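Local coordinates for protein ORF112 (Cyprinid herpesvirus 3, PDB 4WCG) that binds left-handed Z-DNA through its Zalpha domain, a small winged helix-turn-helix module, and may also bind RNA, at residues 65-68 with 69-73; 44-47 with 48-52; 54-58 with 59-63. All coordinates share one frame; numbering follows the deposited sequence.

From the N terminus the chain runs through contact 2, then contact 3, then contact 1; they stand in series, and none nests in or crosses another. Each joins adjoining residues, so each closes a helical turn or a cap rather than a large loop. Contact 2 lies in helix 40-52, contact 3 starts helix 58-65, and contact 1 spans the turn into helix 69-81. Their side chains knit the three helices of the winged helix-turn-helix: Y49 CD1 lies 3.6 Å from I61 CG1, L65 CD1 lies 3.9 Å from I46 CG1, and A67 N makes a probable hydrogen bond of 2.9 Å to A62 O.

Contact 1: 65-68 with 69-73. With nucleotides of chain D.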
loop_
_atom_site.group_PDB
_atom_site.type_symbol
_atom_site.label_atom_id
_atom_site.label_comp_id
_atom_site.label_asym_id
_atom_site.label_seq_id
_atom_site.Cartn_x
_atom_site.Cartn_y
_atom_site.Cartn_z
ATOM N N LEU A 65 -2.959 -9.562 -19.352
ATOM C CA LEU A 65 -2.313 -8.401 -19.961
ATOM C C LEU A 65 -1.144 -8.767 -20.867
ATOM O O LEU A 65 -0.689 -7.937 -21.651
ATOM C CB LEU A 65 -1.815 -7.441 -18.880
ATOM C CG LEU A 65 -2.898 -6.845 -17.990
ATOM C CD1 LEU A 65 -2.285 -6.000 -16.891
ATOM C CD2 LEU A 65 -3.836 -6.015 -18.845
ATOM N N GLY A 66 -0.657 -10.000 -20.757
ATOM C CA GLY A 66 0.582 -10.376 -21.419
ATOM C C GLY A 66 1.779 -9.718 -20.742
ATOM O O GLY A 66 2.670 -9.172 -21.395
ATOM N N ALA A 67 1.809 -9.762 -19.417
ATOM C CA ALA A 67 2.913 -9.170 -18.679
ATOM C C ALA A 67 3.536 -10.195 -17.737
ATOM O O ALA A 67 3.044 -11.314 -17.605
ATOM C CB ALA A 67 2.442 -7.939 -17.893
ATOM N N GLN A 68 4.630 -9.809 -17.102
ATOM C CA GLN A 68 5.252 -10.639 -16.085
ATOM C C GLN A 68 4.527 -10.470 -14.769
ATOM O O GLN A 68 4.083 -9.374 -14.435
ATOM C CB GLN A 68 6.720 -10.276 -15.895
ATOM C CG GLN A 68 7.641 -10.793 -16.996
ATOM C CD GLN A 68 9.095 -10.718 -16.584
ATOM O OE1 GLN A 68 9.689 -9.640 -16.557
ATOM N NE2 GLN A 68 9.669 -11.862 -16.229
ATOM N N ARG A 69 4.421 -11.560 -14.026
ATOM C CA ARG A 69 3.863 -11.517 -12.678
ATOM C C ARG A 69 4.577 -10.484 -11.801
ATOM O O ARG A 69 3.940 -9.744 -11.056
ATOM C CB ARG A 69 3.956 -12.904 -12.053
ATOM C CG ARG A 69 3.263 -13.070 -10.714
ATOM C CD ARG A 69 3.382 -14.540 -10.315
ATOM N NE ARG A 69 3.061 -14.786 -8.914
ATOM C CZ ARG A 69 2.983 -15.998 -8.375
ATOM N NH1 ARG A 69 3.201 -17.073 -9.125
ATOM N NH2 ARG A 69 2.688 -16.133 -7.088
ATOM N N SER A 70 5.902 -10.418 -11.914
ATOM C CA SER A 70 6.655 -9.476 -11.079
ATOM C C SER A 70 6.300 -8.027 -11.424
ATOM O O SER A 70 6.208 -7.189 -10.536
ATOM C CB SER A 70 8.165 -9.708 -11.208
ATOM O OG SER A 70 8.582 -9.566 -12.553
ATOM N N GLU A 71 6.104 -7.737 -12.713
ATOM C CA GLU A 71 5.730 -6.390 -13.133
ATOM C C GLU A 71 4.355 -6.002 -12.619
ATOM O O GLU A 71 4.154 -4.907 -12.106
ATOM C CB GLU A 71 5.763 -6.286 -14.660
ATOM C CG GLU A 71 5.364 -4.926 -15.196
ATOM C CD GLU A 71 5.505 -4.825 -16.704
ATOM O OE1 GLU A 71 5.729 -5.870 -17.355
ATOM O OE2 GLU A 71 5.392 -3.697 -17.234
ATOM N N VAL A 72 3.400 -6.913 -12.761
ATOM C CA VAL A 72 2.067 -6.663 -12.240
ATOM C C VAL A 72 2.112 -6.429 -10.718
ATOM O O VAL A 72 1.493 -5.485 -10.204
ATOM C CB VAL A 72 1.118 -7.819 -12.609
ATOM C CG1 VAL A 72 -0.204 -7.708 -11.843
ATOM C CG2 VAL A 72 0.849 -7.795 -14.105
ATOM N N ASN A 73 2.864 -7.249 -9.995
ATOM C CA ASN A 73 2.943 -7.075 -8.548
ATOM C C ASN A 73 3.631 -5.760 -8.193
ATOM O O ASN A 73 3.235 -5.107 -7.228
ATOM C CB ASN A 73 3.658 -8.265 -7.885
ATOM C CG ASN A 73 2.686 -9.337 -7.443
ATOM O OD1 ASN A 73 1.547 -9.023 -7.089
ATOM N ND2 ASN A 73 3.124 -10.589 -7.427
ATOM P P DG D 5 6.868 -11.503 -7.559
ATOM O OP1 DG D 5 5.562 -12.092 -7.740
ATOM O OP2 DG D 5 7.919 -11.850 -8.483
ATOM O "O5'" DG D 5 6.654 -9.938 -7.537
ATOM C "C5'" DG D 5 7.742 -9.087 -7.302
ATOM C "C4'" DG D 5 7.276 -7.659 -7.158
ATOM O "O4'" DG D 5 6.395 -7.538 -6.032
ATOM C "C3'" DG D 5 8.411 -6.677 -6.910
ATOM O "O3'" DG D 5 8.725 -6.098 -8.161
ATOM C "C2'" DG D 5 7.823 -5.668 -5.941
ATOM C "C1'" DG D 5 6.655 -6.371 -5.286
ATOM N N9 DG D 5 6.809 -6.762 -3.889
ATOM C C8 DG D 5 5.905 -6.530 -2.890
ATOM N N7 DG D 5 6.257 -7.045 -1.750
ATOM C C5 DG D 5 7.469 -7.659 -2.014
ATOM C C6 DG D 5 8.332 -8.371 -1.159
ATOM O O6 DG D 5 8.200 -8.604 0.032
ATOM N N1 DG D 5 9.442 -8.845 -1.839
ATOM C C2 DG D 5 9.695 -8.644 -3.168
ATOM N N2 DG D 5 10.821 -9.171 -3.638
ATOM N N3 DG D 5 8.901 -7.968 -3.974
ATOM C C4 DG D 5 7.817 -7.502 -3.333
#
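The amide ND2 of N73 donates to OP1 of DG5 of chain D over 2.9 Å, with a bent N-H...O angle of 147°, and so gives helix 69-81 a direct hold on the Z-DNA backbone. Residues 65-68 form the turn of the helix-turn-helix that leads into this helix, with Q68 at its N-cap. There V72 N donates a single hydrogen bond to Q68 O at 3.1 Å, almost straight at 171°. G66, at a positive phi of 71°, ends helix 58-65 and lets the chain swing round to Q68. Carbon also closes on the Q68 oxygen, with V72 CG2 at 3.6 Å from Q68 O. That methyl is there because CG2 stands anti to the carbonyl carbon of V72, beside the donating N-H. The same methyl also meets A67 CB at 4.1 Å, a small apolar touch that continues inward, where V72 packs on A58, I61 and A62 of helix 58-65. E71 runs back over A67 as an extended chain, bringing OE1 to 3.9 Å from the methyl CB; that is packing and not a polar bond. Nearer the solvent, S70 OG rests 3.9 Å from Q68 CB. On the DNA side the extended R69 lies obliquely past the phosphate of DG5, its NE staying 3.9 Å from OP1, too long for a direct bond, although its positive charge probably still helps to balance the phosphate. S70 CB packs against the same group, 3.5 Å from OP2 of DG5.

Contact 2: 44-47 with 48-52; sequences LKIL and AYLGT
I46 and L50 meet on the buried side of helix 40-52, I46 CG2 lying 4.2 Å from L50 CD1, one turn apart. Beneath them L50 N donates to I46 O at 3.0 Å, with an N-H...O angle of 161°. The oxygen is closely wrapped, since L50 CG comes to 3.5 Å from I46 O while CB of Y49 also leans on it. L50 CG reaches that place because chi1 of -71° sets it beside its own backbone N, anti to the carbonyl carbon. This face is the one that the first helix of the Zalpha winged helix-turn-helix offers to the core: I46 packs on H75, L76 and M79 of helix 69-81, and L47 on M79, R84, V85 and L96. The Y49 ring leaves the turn altogether; with CG anti to the backbone N (chi1 -176°) it reaches across to I61 and S64 of helix 58-65. K45, whose CB points away from 48-52, lies along L65 of that same helix. The side carrying L44 and A48 is looser and faces solvent. There the methyl of A48 sits against backbone oxygens instead of side chains, CB lying 3.4 Å from L44 O. A48 O in its turn accepts from T52 OG1 at 3.1 Å, a side-chain bond that ties the hydroxyl back to the helix. All four hydrogen bonds between 44-47 and 48-52, L44 to A48 through L47 to G51, join backbone atoms, which implies that the main chain supplies the polar cohesion here and leaves I46 and L50 to pack in the core.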
loop_
_atom_site.group_PDB
_atom_site.type_symbol
_atom_site.label_atom_id
_atom_site.label_comp_id
_atom_site.label_asym_id
_atom_site.label_seq_id
_atom_site.Cartn_x
_atom_site.Cartn_y
_atom_site.Cartn_z
ATOM N N LEU A 44 -3.474 1.695 -15.123
ATOM C CA LEU A 44 -4.839 1.773 -15.615
ATOM C C LEU A 44 -5.329 0.428 -16.150
ATOM O O LEU A 44 -6.488 0.071 -15.968
ATOM C CB LEU A 44 -4.949 2.852 -16.697
ATOM C CG LEU A 44 -4.773 4.284 -16.186
ATOM C CD1 LEU A 44 -4.786 5.286 -17.325
ATOM C CD2 LEU A 44 -5.865 4.614 -15.187
ATOM N N LYS A 45 -4.446 -0.329 -16.792
ATOM C CA LYS A 45 -4.831 -1.638 -17.309
ATOM C C LYS A 45 -5.143 -2.611 -16.164
ATOM O O LYS A 45 -6.071 -3.411 -16.244
ATOM C CB LYS A 45 -3.729 -2.199 -18.206
ATOM C CG LYS A 45 -3.504 -1.380 -19.475
ATOM C CD LYS A 45 -2.259 -1.836 -20.201
ATOM C CE LYS A 45 -2.075 -1.074 -21.506
ATOM N NZ LYS A 45 -0.958 -1.635 -22.317
ATOM N N ILE A 46 -4.349 -2.543 -15.105
ATOM C CA ILE A 46 -4.565 -3.404 -13.945
ATOM C C ILE A 46 -5.877 -3.042 -13.247
ATOM O O ILE A 46 -6.658 -3.914 -12.870
ATOM C CB ILE A 46 -3.394 -3.288 -12.968
ATOM C CG1 ILE A 46 -2.135 -3.883 -13.599
ATOM C CG2 ILE A 46 -3.716 -3.997 -11.651
ATOM C CD1 ILE A 46 -0.877 -3.631 -12.795
ATOM N N LEU A 47 -6.124 -1.747 -13.093
ATOM C CA LEU A 47 -7.363 -1.280 -12.480
ATOM C C LEU A 47 -8.556 -1.733 -13.315
ATOM O O LEU A 47 -9.613 -2.089 -12.781
ATOM C CB LEU A 47 -7.353 0.242 -12.343
ATOM C CG LEU A 47 -6.334 0.775 -11.334
ATOM C CD1 LEU A 47 -6.273 2.292 -11.387
ATOM C CD2 LEU A 47 -6.706 0.338 -9.933
ATOM N N ALA A 48 -8.399 -1.714 -14.634
ATOM C CA ALA A 48 -9.487 -2.146 -15.487
ATOM C C ALA A 48 -9.804 -3.624 -15.303
ATOM O O ALA A 48 -10.970 -4.008 -15.293
ATOM C CB ALA A 48 -9.170 -1.854 -16.938
ATOM N N TYR A 49 -8.770 -4.453 -15.179
ATOM C CA TYR A 49 -8.990 -5.871 -14.937
ATOM C C TYR A 49 -9.752 -6.049 -13.623
ATOM O O TYR A 49 -10.724 -6.799 -13.554
ATOM C CB TYR A 49 -7.661 -6.636 -14.892
ATOM C CG TYR A 49 -7.820 -8.139 -14.741
ATOM C CD1 TYR A 49 -8.025 -8.718 -13.494
ATOM C CD2 TYR A 49 -7.781 -8.974 -15.849
ATOM C CE1 TYR A 49 -8.179 -10.088 -13.353
ATOM C CE2 TYR A 49 -7.932 -10.349 -15.716
ATOM C CZ TYR A 49 -8.127 -10.899 -14.462
ATOM O OH TYR A 49 -8.284 -12.264 -14.327
ATOM N N LEU A 50 -9.322 -5.342 -12.588
ATOM C CA LEU A 50 -9.928 -5.502 -11.270
ATOM C C LEU A 50 -11.381 -5.059 -11.248
ATOM O O LEU A 50 -12.190 -5.603 -10.492
ATOM C CB LEU A 50 -9.129 -4.727 -10.221
ATOM C CG LEU A 50 -7.779 -5.366 -9.943
ATOM C CD1 LEU A 50 -6.946 -4.505 -8.994
ATOM C CD2 LEU A 50 -7.987 -6.761 -9.359
ATOM N N GLY A 51 -11.711 -4.089 -12.096
ATOM C CA GLY A 51 -13.076 -3.611 -12.214
ATOM C C GLY A 51 -13.979 -4.688 -12.774
ATOM O O GLY A 51 -15.200 -4.638 -12.614
ATOM N N THR A 52 -13.371 -5.669 -13.434
ATOM C CA THR A 52 -14.110 -6.759 -14.052
ATOM C C THR A 52 -14.168 -7.981 -13.133
ATOM O O THR A 52 -15.137 -8.744 -13.156
ATOM C CB THR A 52 -13.478 -7.159 -15.402
ATOM O OG1 THR A 52 -13.230 -5.985 -16.187
ATOM C CG2 THR A 52 -14.398 -8.059 -16.156
#

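Contact 3: 54-58 with 59-63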
loop_
_atom_site.group_PDB
_atom_site.type_symbol
_atom_site.label_atom_id
_atom_site.label_comp_id
_atom_site.label_asym_id
_atom_site.label_seq_id
_atom_site.Cartn_x
_atom_site.Cartn_y
_atom_site.Cartn_z
ATOM N N GLN A 54 -13.148 -8.656 -9.088
ATOM C CA GLN A 54 -12.638 -8.399 -7.740
ATOM C C GLN A 54 -11.995 -9.646 -7.161
ATOM O O GLN A 54 -12.420 -10.766 -7.450
ATOM C CB GLN A 54 -13.775 -7.945 -6.823
ATOM C CG GLN A 54 -14.359 -6.593 -7.155
ATOM C CD GLN A 54 -13.552 -5.459 -6.566
ATOM O OE1 GLN A 54 -12.526 -5.684 -5.921
ATOM N NE2 GLN A 54 -14.017 -4.235 -6.768
ATOM N N GLY A 55 -10.970 -9.476 -6.341
ATOM C CA GLY A 55 -10.402 -10.614 -5.664
ATOM C C GLY A 55 -9.455 -11.412 -6.551
ATOM O O GLY A 55 -9.355 -12.632 -6.422
ATOM N N ALA A 56 -8.742 -10.717 -7.433
ATOM C CA ALA A 56 -7.896 -11.377 -8.423
ATOM C C ALA A 56 -6.476 -11.577 -7.914
ATOM O O ALA A 56 -5.994 -10.833 -7.068
ATOM C CB ALA A 56 -7.868 -10.577 -9.703
ATOM N N LYS A 57 -5.819 -12.603 -8.449
ATOM C CA LYS A 57 -4.408 -12.816 -8.179
ATOM C C LYS A 57 -3.551 -12.219 -9.283
ATOM O O LYS A 57 -3.984 -12.136 -10.431
ATOM C CB LYS A 57 -4.116 -14.304 -8.046
ATOM C CG LYS A 57 -4.766 -14.952 -6.841
ATOM C CD LYS A 57 -4.315 -16.386 -6.688
ATOM C CE LYS A 57 -4.602 -16.901 -5.289
ATOM N NZ LYS A 57 -3.849 -18.155 -5.001
ATOM N N ALA A 58 -2.334 -11.810 -8.933
ATOM C CA ALA A 58 -1.416 -11.221 -9.905
ATOM C C ALA A 58 -1.135 -12.130 -11.101
ATOM O O ALA A 58 -0.998 -11.640 -12.227
ATOM C CB ALA A 58 -0.104 -10.851 -9.228
ATOM N N VAL A 59 -1.028 -13.436 -10.869
ATOM C CA VAL A 59 -0.694 -14.346 -11.967
ATOM C C VAL A 59 -1.765 -14.281 -13.047
ATOM O O VAL A 59 -1.470 -14.405 -14.234
ATOM C CB VAL A 59 -0.514 -15.800 -11.479
ATOM C CG1 VAL A 59 -1.814 -16.357 -10.902
ATOM C CG2 VAL A 59 -0.003 -16.673 -12.614
ATOM N N HIS A 60 -3.008 -14.054 -12.643
ATOM C CA HIS A 60 -4.104 -14.049 -13.600
ATOM C C HIS A 60 -4.193 -12.709 -14.310
ATOM O O HIS A 60 -4.483 -12.648 -15.504
ATOM C CB HIS A 60 -5.408 -14.397 -12.890
ATOM C CG HIS A 60 -5.423 -15.790 -12.335
ATOM N ND1 HIS A 60 -5.953 -16.095 -11.101
ATOM C CD2 HIS A 60 -4.959 -16.956 -12.845
ATOM C CE1 HIS A 60 -5.821 -17.391 -10.875
ATOM N NE2 HIS A 60 -5.220 -17.936 -11.917
ATOM N N ILE A 61 -3.903 -11.634 -13.587
ATOM C CA ILE A 61 -3.821 -10.327 -14.218
ATOM C C ILE A 61 -2.691 -10.305 -15.249
ATOM O O ILE A 61 -2.866 -9.837 -16.375
ATOM C CB ILE A 61 -3.600 -9.229 -13.176
ATOM C CG1 ILE A 61 -4.748 -9.272 -12.159
ATOM C CG2 ILE A 61 -3.470 -7.874 -13.855
ATOM C CD1 ILE A 61 -4.610 -8.308 -11.009
ATOM N N ALA A 62 -1.531 -10.831 -14.870
ATOM C CA ALA A 62 -0.389 -10.907 -15.770
ATOM C C ALA A 62 -0.696 -11.711 -17.039
ATOM O O ALA A 62 -0.328 -11.304 -18.148
ATOM C CB ALA A 62 0.815 -11.508 -15.035
ATOM N N GLN A 63 -1.366 -12.850 -16.883
ATOM C CA GLN A 63 -1.726 -13.666 -18.030
ATOM C C GLN A 63 -2.603 -12.869 -18.985
ATOM O O GLN A 63 -2.399 -12.899 -20.195
ATOM C CB GLN A 63 -2.451 -14.938 -17.587
ATOM C CG GLN A 63 -1.560 -16.000 -16.969
ATOM C CD GLN A 63 -2.355 -17.184 -16.443
ATOM O OE1 GLN A 63 -3.587 -17.173 -16.456
ATOM N NE2 GLN A 63 -1.653 -18.217 -15.992
#
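The start of helix 58-65 is built round K57, at its N-cap, whose carbonyl oxygen accepts two backbone N-H groups. I61 N approaches K57 O at 3.2 Å in the carbonyl plane, with an N-H...O angle of 163°. H60 N comes to the same oxygen at 3.1 Å from well above that plane, and its bond is more bent, 136°. One residue on, A62 N donates to A58 O at 2.8 Å, and the regular helical pattern is under way. I61 and H60 both bring carbon to this acceptor: I61 CG1 lies 3.4 Å from K57 O, and H60 CB lies 3.6 Å from K57 O. With CG1 anti to its own carbonyl carbon, the I61 chain runs on so that I61 CD1 touches A56 CB at 4.2 Å. A56 belongs to the loop that enters the helix, where G55, at a positive phi, and A56 together pair with W94 through their backbones, a G1 beta bulge. Those backbone hydrogen bonds tie the loop between helices 40-52 and 58-65 to strand 94-95 of the wing. On the solvent side the H60 ring has neighbours at one face and one edge. V59 CG1 stands 3.7 Å above the centre of the face, placed there by a chi1 of 63°, and Q63 OE1 lies in the ring plane at its edge. K57 CB comes obliquely to the ring, 4.0 Å from H60 ND1.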